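Side-chain contacts in phosphoribosylamine--glycine ligase (Thermotoga maritima, PDB 1VKZ), which catalyses the ATP-dependent ligation of glycine to 5-phosphoribosylamine, giving glycinamide ribonucleotide in the second step of de novo purine synthesis: residues G31-K36 against V297-N302; R267-L272 against N308-G313; V209-V214 against E304-A309. All coordinates share one frame; numbering follows the deposited sequence.

Interaction 1: residues G31-K36 against V297-N302; sequences GWAFAK and VIVTLN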
loop_
_atom_site.group_PDB
_atom_site.type_symbol
_atom_site.label_atom_id
_atom_site.label_comp_id
_atom_site.label_asym_id
_atom_site.label_seq_id
_atom_site.Cartn_x
_atom_site.Cartn_y
_atom_site.Cartn_z
ATOM N N GLY A 31 4.500 -13.602 -3.167
ATOM C CA GLY A 31 4.749 -15.035 -3.170
ATOM C C GLY A 31 4.766 -15.649 -4.539
ATOM O O GLY A 31 5.384 -16.648 -4.755
ATOM N N TRP A 32 4.028 -15.066 -5.470
ATOM C CA TRP A 32 3.943 -15.629 -6.817
ATOM C C TRP A 32 5.311 -15.479 -7.499
ATOM O O TRP A 32 5.847 -16.439 -8.007
ATOM C CB TRP A 32 2.806 -14.947 -7.587
ATOM C CG TRP A 32 2.804 -15.217 -9.052
ATOM C CD1 TRP A 32 2.287 -16.296 -9.691
ATOM C CD2 TRP A 32 3.336 -14.360 -10.075
ATOM N NE1 TRP A 32 2.469 -16.175 -11.052
ATOM C CE2 TRP A 32 3.118 -15.001 -11.315
ATOM C CE3 TRP A 32 3.963 -13.103 -10.069
ATOM C CZ2 TRP A 32 3.504 -14.435 -12.534
ATOM C CZ3 TRP A 32 4.370 -12.552 -11.294
ATOM C CH2 TRP A 32 4.123 -13.215 -12.499
ATOM N N ALA A 33 5.881 -14.274 -7.426
ATOM C CA ALA A 33 7.208 -13.968 -7.959
ATOM C C ALA A 33 8.330 -14.850 -7.404
ATOM O O ALA A 33 9.182 -15.368 -8.142
ATOM C CB ALA A 33 7.545 -12.544 -7.678
ATOM N N PHE A 34 8.347 -15.022 -6.098
ATOM C CA PHE A 34 9.358 -15.867 -5.480
ATOM C C PHE A 34 9.256 -17.317 -5.930
ATOM O O PHE A 34 10.259 -17.973 -6.193
ATOM C CB PHE A 34 9.278 -15.774 -3.949
ATOM C CG PHE A 34 10.009 -14.617 -3.412
ATOM C CD1 PHE A 34 11.380 -14.656 -3.309
ATOM C CD2 PHE A 34 9.362 -13.441 -3.140
ATOM C CE1 PHE A 34 12.082 -13.575 -2.864
ATOM C CE2 PHE A 34 10.076 -12.344 -2.685
ATOM C CZ PHE A 34 11.441 -12.426 -2.534
ATOM N N ALA A 35 8.033 -17.817 -5.999
ATOM C CA ALA A 35 7.790 -19.192 -6.356
ATOM C C ALA A 35 8.167 -19.390 -7.810
ATOM O O ALA A 35 8.632 -20.480 -8.196
ATOM C CB ALA A 35 6.313 -19.546 -6.109
ATOM N N LYS A 36 7.960 -18.329 -8.597
ATOM C CA LYS A 36 8.298 -18.280 -10.023
ATOM C C LYS A 36 9.832 -18.414 -10.203
ATOM O O LYS A 36 10.302 -19.050 -11.155
ATOM C CB LYS A 36 7.753 -16.970 -10.640
ATOM C CG LYS A 36 7.540 -16.961 -12.142
ATOM C CD LYS A 36 6.404 -16.022 -12.546
ATOM C CE LYS A 36 6.477 -15.580 -14.032
ATOM N NZ LYS A 36 6.023 -16.603 -15.049
ATOM N N VAL A 297 0.859 -4.942 -9.732
ATOM C CA VAL A 297 1.311 -4.393 -11.006
ATOM C C VAL A 297 2.830 -4.401 -11.119
ATOM O O VAL A 297 3.370 -4.812 -12.127
ATOM C CB VAL A 297 0.744 -2.987 -11.234
ATOM C CG1 VAL A 297 1.261 -2.406 -12.530
ATOM C CG2 VAL A 297 -0.740 -3.069 -11.327
ATOM N N ILE A 298 3.494 -3.907 -10.093
ATOM C CA ILE A 298 4.943 -3.808 -10.055
ATOM C C ILE A 298 5.539 -5.182 -10.260
ATOM O O ILE A 298 6.390 -5.379 -11.094
ATOM C CB ILE A 298 5.408 -3.192 -8.701
ATOM C CG1 ILE A 298 5.013 -1.708 -8.618
ATOM C CG2 ILE A 298 6.925 -3.339 -8.530
ATOM C CD1 ILE A 298 4.975 -1.068 -7.131
ATOM N N VAL A 299 5.074 -6.142 -9.485
ATOM C CA VAL A 299 5.531 -7.533 -9.579
ATOM C C VAL A 299 5.319 -8.131 -10.973
ATOM O O VAL A 299 6.182 -8.818 -11.502
ATOM C CB VAL A 299 4.810 -8.386 -8.509
ATOM C CG1 VAL A 299 5.064 -9.845 -8.692
ATOM C CG2 VAL A 299 5.260 -7.952 -7.101
ATOM N N THR A 300 4.166 -7.857 -11.571
ATOM C CA THR A 300 3.863 -8.405 -12.878
ATOM C C THR A 300 4.737 -7.748 -13.901
ATOM O O THR A 300 4.942 -8.312 -14.936
ATOM C CB THR A 300 2.387 -8.205 -13.260
ATOM O OG1 THR A 300 1.550 -8.799 -12.278
ATOM C CG2 THR A 300 2.036 -8.981 -14.514
ATOM N N LEU A 301 5.263 -6.557 -13.616
ATOM C CA LEU A 301 6.136 -5.870 -14.583
ATOM C C LEU A 301 7.552 -6.429 -14.658
ATOM O O LEU A 301 8.208 -6.261 -15.669
ATOM C CB LEU A 301 6.199 -4.367 -14.306
ATOM C CG LEU A 301 4.939 -3.582 -14.665
ATOM C CD1 LEU A 301 5.023 -2.163 -14.112
ATOM C CD2 LEU A 301 4.701 -3.563 -16.171
ATOM N N ASN A 302 8.026 -7.064 -13.585
ATOM C CA ASN A 302 9.340 -7.758 -13.579
ATOM C C ASN A 302 9.554 -8.638 -12.354
ATOM O O ASN A 302 10.248 -8.230 -11.441
ATOM C CB ASN A 302 10.503 -6.757 -13.621
ATOM C CG ASN A 302 11.834 -7.438 -13.848
ATOM O OD1 ASN A 302 11.886 -8.655 -13.945
ATOM N ND2 ASN A 302 12.910 -6.665 -13.929
#

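Interaction 2: residues R267-L272 against N308-G313; sequences RGFLYL and NAVLEG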
loop_
_atom_site.group_PDB
_atom_site.type_symbol
_atom_site.label_atom_id
_atom_site.label_comp_id
_atom_site.label_asym_id
_atom_site.label_seq_id
_atom_site.Cartn_x
_atom_site.Cartn_y
_atom_site.Cartn_z
ATOM N N ARG A 267 15.199 -1.063 6.793
ATOM C CA ARG A 267 15.311 -2.267 5.996
ATOM C C ARG A 267 13.912 -2.563 5.555
ATOM O O ARG A 267 13.009 -2.576 6.383
ATOM C CB ARG A 267 15.805 -3.420 6.870
ATOM C CG ARG A 267 16.987 -3.075 7.791
ATOM C CD ARG A 267 17.875 -4.265 8.118
ATOM N NE ARG A 267 18.490 -4.729 6.875
ATOM C CZ ARG A 267 18.300 -5.903 6.295
ATOM N NH1 ARG A 267 17.533 -6.850 6.824
ATOM N NH2 ARG A 267 18.910 -6.141 5.161
ATOM N N GLY A 268 13.719 -2.813 4.267
ATOM C CA GLY A 268 12.407 -3.215 3.774
ATOM C C GLY A 268 11.913 -2.413 2.604
ATOM O O GLY A 268 12.655 -2.104 1.705
ATOM N N PHE A 269 10.634 -2.093 2.615
ATOM C CA PHE A 269 10.020 -1.353 1.539
ATOM C C PHE A 269 9.580 -0.027 2.116
ATOM O O PHE A 269 9.031 0.024 3.228
ATOM C CB PHE A 269 8.785 -2.098 0.994
ATOM C CG PHE A 269 9.061 -3.490 0.591
ATOM C CD1 PHE A 269 9.610 -3.758 -0.622
ATOM C CD2 PHE A 269 8.811 -4.533 1.443
ATOM C CE1 PHE A 269 9.867 -5.008 -0.986
ATOM C CE2 PHE A 269 9.091 -5.779 1.086
ATOM C CZ PHE A 269 9.617 -6.026 -0.137
ATOM N N LEU A 270 9.760 1.036 1.349
ATOM C CA LEU A 270 9.331 2.368 1.786
ATOM C C LEU A 270 8.475 2.974 0.711
ATOM O O LEU A 270 8.891 3.112 -0.429
ATOM C CB LEU A 270 10.534 3.266 2.070
ATOM C CG LEU A 270 10.172 4.731 2.376
ATOM C CD1 LEU A 270 9.162 4.850 3.552
ATOM C CD2 LEU A 270 11.415 5.513 2.651
ATOM N N TYR A 271 7.286 3.402 1.105
ATOM C CA TYR A 271 6.308 4.003 0.196
ATOM C C TYR A 271 6.158 5.479 0.577
ATOM O O TYR A 271 6.030 5.810 1.776
ATOM C CB TYR A 271 4.988 3.234 0.292
ATOM C CG TYR A 271 3.784 3.874 -0.313
ATOM C CD1 TYR A 271 3.209 4.999 0.256
ATOM C CD2 TYR A 271 3.157 3.308 -1.409
ATOM C CE1 TYR A 271 2.073 5.564 -0.286
ATOM C CE2 TYR A 271 2.030 3.874 -1.976
ATOM C CZ TYR A 271 1.493 4.990 -1.407
ATOM O OH TYR A 271 0.378 5.569 -1.970
ATOM N N LEU A 272 6.225 6.353 -0.438
ATOM C CA LEU A 272 5.941 7.758 -0.307
ATOM C C LEU A 272 4.674 8.061 -1.055
ATOM O O LEU A 272 4.587 7.821 -2.242
ATOM C CB LEU A 272 7.072 8.579 -0.925
ATOM C CG LEU A 272 8.505 8.353 -0.485
ATOM C CD1 LEU A 272 9.406 9.437 -1.029
ATOM C CD2 LEU A 272 8.604 8.284 0.989
ATOM N N ASN A 308 14.978 -10.207 -7.010
ATOM C CA ASN A 308 16.402 -9.962 -6.822
ATOM C C ASN A 308 16.721 -8.772 -5.920
ATOM O O ASN A 308 17.592 -8.858 -5.055
ATOM C CB ASN A 308 17.084 -9.828 -8.171
ATOM C CG ASN A 308 17.302 -11.187 -8.852
ATOM O OD1 ASN A 308 17.249 -12.257 -8.214
ATOM N ND2 ASN A 308 17.579 -11.145 -10.141
ATOM N N ALA A 309 16.016 -7.665 -6.113
ATOM C CA ALA A 309 16.274 -6.456 -5.336
ATOM C C ALA A 309 15.932 -6.683 -3.850
ATOM O O ALA A 309 16.648 -6.277 -2.958
ATOM C CB ALA A 309 15.487 -5.294 -5.911
ATOM N N VAL A 310 14.862 -7.417 -3.603
ATOM C CA VAL A 310 14.473 -7.763 -2.251
ATOM C C VAL A 310 15.527 -8.632 -1.603
ATOM O O VAL A 310 15.842 -8.463 -0.452
ATOM C CB VAL A 310 13.112 -8.461 -2.263
ATOM C CG1 VAL A 310 12.763 -9.013 -0.917
ATOM C CG2 VAL A 310 12.060 -7.449 -2.663
ATOM N N LEU A 311 16.075 -9.583 -2.339
ATOM C CA LEU A 311 17.020 -10.508 -1.746
ATOM C C LEU A 311 18.318 -9.792 -1.475
ATOM O O LEU A 311 18.906 -9.949 -0.415
ATOM C CB LEU A 311 17.219 -11.703 -2.657
ATOM C CG LEU A 311 16.063 -12.705 -2.668
ATOM C CD1 LEU A 311 16.347 -13.778 -3.719
ATOM C CD2 LEU A 311 15.805 -13.340 -1.280
ATOM N N GLU A 312 18.755 -8.994 -2.435
ATOM C CA GLU A 312 19.953 -8.214 -2.287
ATOM C C GLU A 312 19.848 -7.237 -1.144
ATOM O O GLU A 312 20.795 -7.071 -0.394
ATOM C CB GLU A 312 20.269 -7.467 -3.585
ATOM C CG GLU A 312 20.872 -8.372 -4.637
ATOM C CD GLU A 312 22.005 -9.224 -4.058
ATOM O OE1 GLU A 312 22.759 -8.716 -3.185
ATOM O OE2 GLU A 312 22.130 -10.407 -4.458
ATOM N N GLY A 313 18.702 -6.591 -1.016
ATOM C CA GLY A 313 18.444 -5.699 0.097
ATOM C C GLY A 313 18.435 -6.433 1.425
ATOM O O GLY A 313 19.121 -6.034 2.376
#

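Interaction 3: residues V209-V214 against E304-A309; sequences VILPFV and EGFVNA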
loop_
_atom_site.group_PDB
_atom_site.type_symbol
_atom_site.label_atom_id
_atom_site.label_comp_id
_atom_site.label_asym_id
_atom_site.label_seq_id
_atom_site.Cartn_x
_atom_site.Cartn_y
_atom_site.Cartn_z
ATOM N N VAL A 209 16.320 1.197 -4.118
ATOM C CA VAL A 209 15.971 1.213 -5.536
ATOM C C VAL A 209 14.530 1.616 -5.616
ATOM O O VAL A 209 13.704 1.128 -4.858
ATOM C CB VAL A 209 16.260 -0.126 -6.281
ATOM C CG1 VAL A 209 17.578 -0.706 -5.804
ATOM C CG2 VAL A 209 15.172 -1.157 -6.123
ATOM N N ILE A 210 14.224 2.536 -6.519
ATOM C CA ILE A 210 12.836 2.963 -6.742
ATOM C C ILE A 210 12.156 1.998 -7.697
ATOM O O ILE A 210 12.702 1.647 -8.717
ATOM C CB ILE A 210 12.783 4.390 -7.281
ATOM C CG1 ILE A 210 13.335 5.351 -6.237
ATOM C CG2 ILE A 210 11.341 4.764 -7.591
ATOM C CD1 ILE A 210 13.347 6.763 -6.637
ATOM N N LEU A 211 10.959 1.561 -7.350
ATOM C CA LEU A 211 10.210 0.658 -8.189
ATOM C C LEU A 211 9.419 1.395 -9.293
ATOM O O LEU A 211 9.226 2.597 -9.230
ATOM C CB LEU A 211 9.303 -0.175 -7.300
ATOM C CG LEU A 211 10.143 -1.075 -6.402
ATOM C CD1 LEU A 211 9.306 -1.764 -5.321
ATOM C CD2 LEU A 211 10.863 -2.091 -7.259
ATOM N N PRO A 212 8.983 0.678 -10.318
ATOM C CA PRO A 212 8.186 1.265 -11.340
ATOM C C PRO A 212 7.015 2.030 -10.757
ATOM O O PRO A 212 6.316 1.517 -9.884
ATOM C CB PRO A 212 7.662 0.046 -12.097
ATOM C CG PRO A 212 8.642 -0.942 -11.935
ATOM C CD PRO A 212 9.207 -0.754 -10.581
ATOM N N PHE A 213 6.779 3.224 -11.261
ATOM C CA PHE A 213 5.620 4.027 -10.853
ATOM C C PHE A 213 4.344 3.473 -11.483
ATOM O O PHE A 213 4.328 3.079 -12.670
ATOM C CB PHE A 213 5.827 5.512 -11.212
ATOM C CG PHE A 213 6.994 6.123 -10.510
ATOM C CD1 PHE A 213 8.283 5.938 -10.979
ATOM C CD2 PHE A 213 6.825 6.837 -9.343
ATOM C CE1 PHE A 213 9.381 6.495 -10.306
ATOM C CE2 PHE A 213 7.937 7.385 -8.663
ATOM C CZ PHE A 213 9.195 7.201 -9.142
ATOM N N VAL A 214 3.286 3.411 -10.687
ATOM C CA VAL A 214 2.025 2.829 -11.123
ATOM C C VAL A 214 0.922 3.813 -10.785
ATOM O O VAL A 214 1.103 4.672 -9.958
ATOM C CB VAL A 214 1.795 1.403 -10.521
ATOM C CG1 VAL A 214 3.007 0.560 -10.730
ATOM C CG2 VAL A 214 1.498 1.441 -9.080
ATOM N N GLU A 304 11.310 -11.294 -11.669
ATOM C CA GLU A 304 12.729 -11.506 -11.478
ATOM C C GLU A 304 13.419 -10.379 -10.726
ATOM O O GLU A 304 14.132 -10.612 -9.746
ATOM C CB GLU A 304 13.404 -11.600 -12.846
ATOM C CG GLU A 304 13.242 -12.911 -13.603
ATOM C CD GLU A 304 14.147 -12.993 -14.842
ATOM O OE1 GLU A 304 14.298 -11.974 -15.560
ATOM O OE2 GLU A 304 14.712 -14.075 -15.101
ATOM N N GLY A 305 13.226 -9.162 -11.218
ATOM C CA GLY A 305 13.941 -7.995 -10.739
ATOM C C GLY A 305 13.461 -7.578 -9.370
ATOM O O GLY A 305 14.252 -7.176 -8.527
ATOM N N PHE A 306 12.161 -7.686 -9.143
ATOM C CA PHE A 306 11.620 -7.446 -7.806
ATOM C C PHE A 306 12.270 -8.421 -6.812
ATOM O O PHE A 306 12.919 -8.009 -5.859
ATOM C CB PHE A 306 10.092 -7.564 -7.795
ATOM C CG PHE A 306 9.494 -7.420 -6.432
ATOM C CD1 PHE A 306 9.287 -6.178 -5.884
ATOM C CD2 PHE A 306 9.164 -8.538 -5.687
ATOM C CE1 PHE A 306 8.747 -6.039 -4.610
ATOM C CE2 PHE A 306 8.649 -8.405 -4.428
ATOM C CZ PHE A 306 8.437 -7.128 -3.885
ATOM N N VAL A 307 12.132 -9.710 -7.083
ATOM C CA VAL A 307 12.741 -10.742 -6.254
ATOM C C VAL A 307 14.215 -10.495 -5.978
ATOM O O VAL A 307 14.653 -10.578 -4.848
ATOM C CB VAL A 307 12.585 -12.151 -6.866
ATOM C CG1 VAL A 307 13.521 -13.155 -6.192
ATOM C CG2 VAL A 307 11.177 -12.614 -6.714
ATOM N N ASN A 308 14.978 -10.207 -7.010
ATOM C CA ASN A 308 16.402 -9.962 -6.822
ATOM C C ASN A 308 16.721 -8.772 -5.920
ATOM O O ASN A 308 17.592 -8.858 -5.055
ATOM C CB ASN A 308 17.084 -9.828 -8.171
ATOM C CG ASN A 308 17.302 -11.187 -8.852
ATOM O OD1 ASN A 308 17.249 -12.257 -8.214
ATOM N ND2 ASN A 308 17.579 -11.145 -10.141
ATOM N N ALA A 309 16.016 -7.665 -6.113
ATOM C CA ALA A 309 16.274 -6.456 -5.336
ATOM C C ALA A 309 15.932 -6.683 -3.850
ATOM O O ALA A 309 16.648 -6.277 -2.958
ATOM C CB ALA A 309 15.487 -5.294 -5.911
#

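Interaction 1: residues G31-K36 against V297-N302
CG1 of Val-299 is the atom on which this helix-helix contact closes, wedged between Trp-32 and Ala-33. It lies in the plane of the indole, at its edge, with CE3 of Trp-32 3.7 Å from CG1 of Val-299, and it also meets the Ala-33 CB at 3.8 Å. The valine branch gets there because CG1 is anti to the backbone N (chi1 171°), while the Trp-32 and Val-299 side chains slide past each other in opposite directions. Ala-33 and Val-299 are also the pair with the nearest CA atoms, 6.8 Å apart. The two helix segments run nearly parallel, at 19° with axes 10.2 Å apart, and join helix 25-36 of the N domain to helix 294-301 of the ATP-grasp region. Toward Thr-300 the packing thins: Trp-32 CZ3 comes no nearer than 4.5 Å to the Thr-300 CA, obliquely, and both residues are partly exposed. The threonine hydroxyl OG1 turns back to its own helix, hydrogen-bonded to the Glu-296 carbonyl. Over one indole face, offset toward the rim, lies CD of the solvent-exposed Lys-36, and Phe-357 meets the same ring edge-to-face.

Interaction 2: residues R267-L272 against N308-G313
Arg-267 and Phe-269 flank a corner in the chain at Gly-268 (phi 129°, psi -139°), while their partners Gly-313 and Val-310 are three residues apart on a helical run. On either side of this corner the two side chains reach separate points on that helix. The apolar half is a meeting of ring and methyl: CE1 of Phe-269 lies 3.7 Å from CG2 of Val-310, and CZ of Phe-269 is 3.8 Å from the same methyl. Because the methyl sits at the ring edge, near its plane, the contact is made by ring hydrogens rather than by the pi face; the two side chains cross at about a right angle. In Val-310, CG2 is anti to the carbonyl carbon, the branch that faces the strand. The contact joins strand 269-277, part of an antiparallel sheet in the ATP-grasp region, to helix 303-315. Phe-269 also meets Phe-94 edge-to-face, and its side chain is about 8 Å from that of Asn-287, a predicted magnesium ligand. The polar half lies near the helix's C-terminal end. Bent at chi3 (64°), Arg-267 brings NH2 to 2.8 Å from the Gly-313 O, which lies at the guanidinium edge, near its plane. The angle there is too poor for a hydrogen bond; NH2 is hydrogen-bonded instead to the next carbonyl, Tyr-314 O. A cationic group beside these late-helix carbonyls would be expected to sit in a favourable electrostatic environment.

Interaction 3: residues V209-V214 against E304-A309
Leu-211 and Phe-306 meet through CD1 of the leucine, which lies near the plane of the phenyl ring and at its edge, 4.4 Å from the Phe-306 CE1. The edge position means that the methyl does not stack on the ring, and the distance marks a light contact. The first bond of the Phe-306 side chain does not point at Leu-211, but with CG anti to the backbone N (chi1 176°) the ring end comes nearer. Ala-309, one turn later, is the third main contributor: its CB points at the other segment and faces CG2 of Val-209 at 4.2 Å. The backbone register accounts for this pairing, since Val-209 is nearest Ala-309 (CA atoms 7.7 Å apart) and Leu-211 is nearest Phe-306 (CA atoms 8.2 Å apart). A two-residue step in the extended chain is thus matched to a three-residue step on the helix, with the chains running in opposite senses. Strand 207-210 is an outermost strand of its antiparallel sheet in the ATP-grasp region, and helix 303-315 lies over one face of that sheet there. Ile-210, between the two contributing residues of the extended chain, turns instead to helix 242-261 on the opposite face, touching Ile-248 and Phe-252. All four contacting residues are buried and apolar; Val-322 adds to the packing at Leu-211, and Leu-290 does so at Phe-306.

In the fold
From the N terminus, helix 25-36 waits longest for its partner: interaction 1 closes a loop with 260 residues between its segments. Strand 207-210 opens interaction 3 and strand 269-277 opens interaction 2, both inside that span, but both close beyond residue 302, so interaction 1 crosses each of them. Interactions 2 and 3 end on overlapping parts of helix 303-315, sharing Asn-308 and Ala-309, and reach two strands of the same sheet; Phe-269 CE1 lies 3.9 Å from Phe-306 CZ. Helix 25-36 packs on both successive helices, 294-301 through interaction 1 and 303-315 through Phe-34 on Val-307 and Val-310, and helix 303-315 carries the contact on to the ATP-grasp sheet.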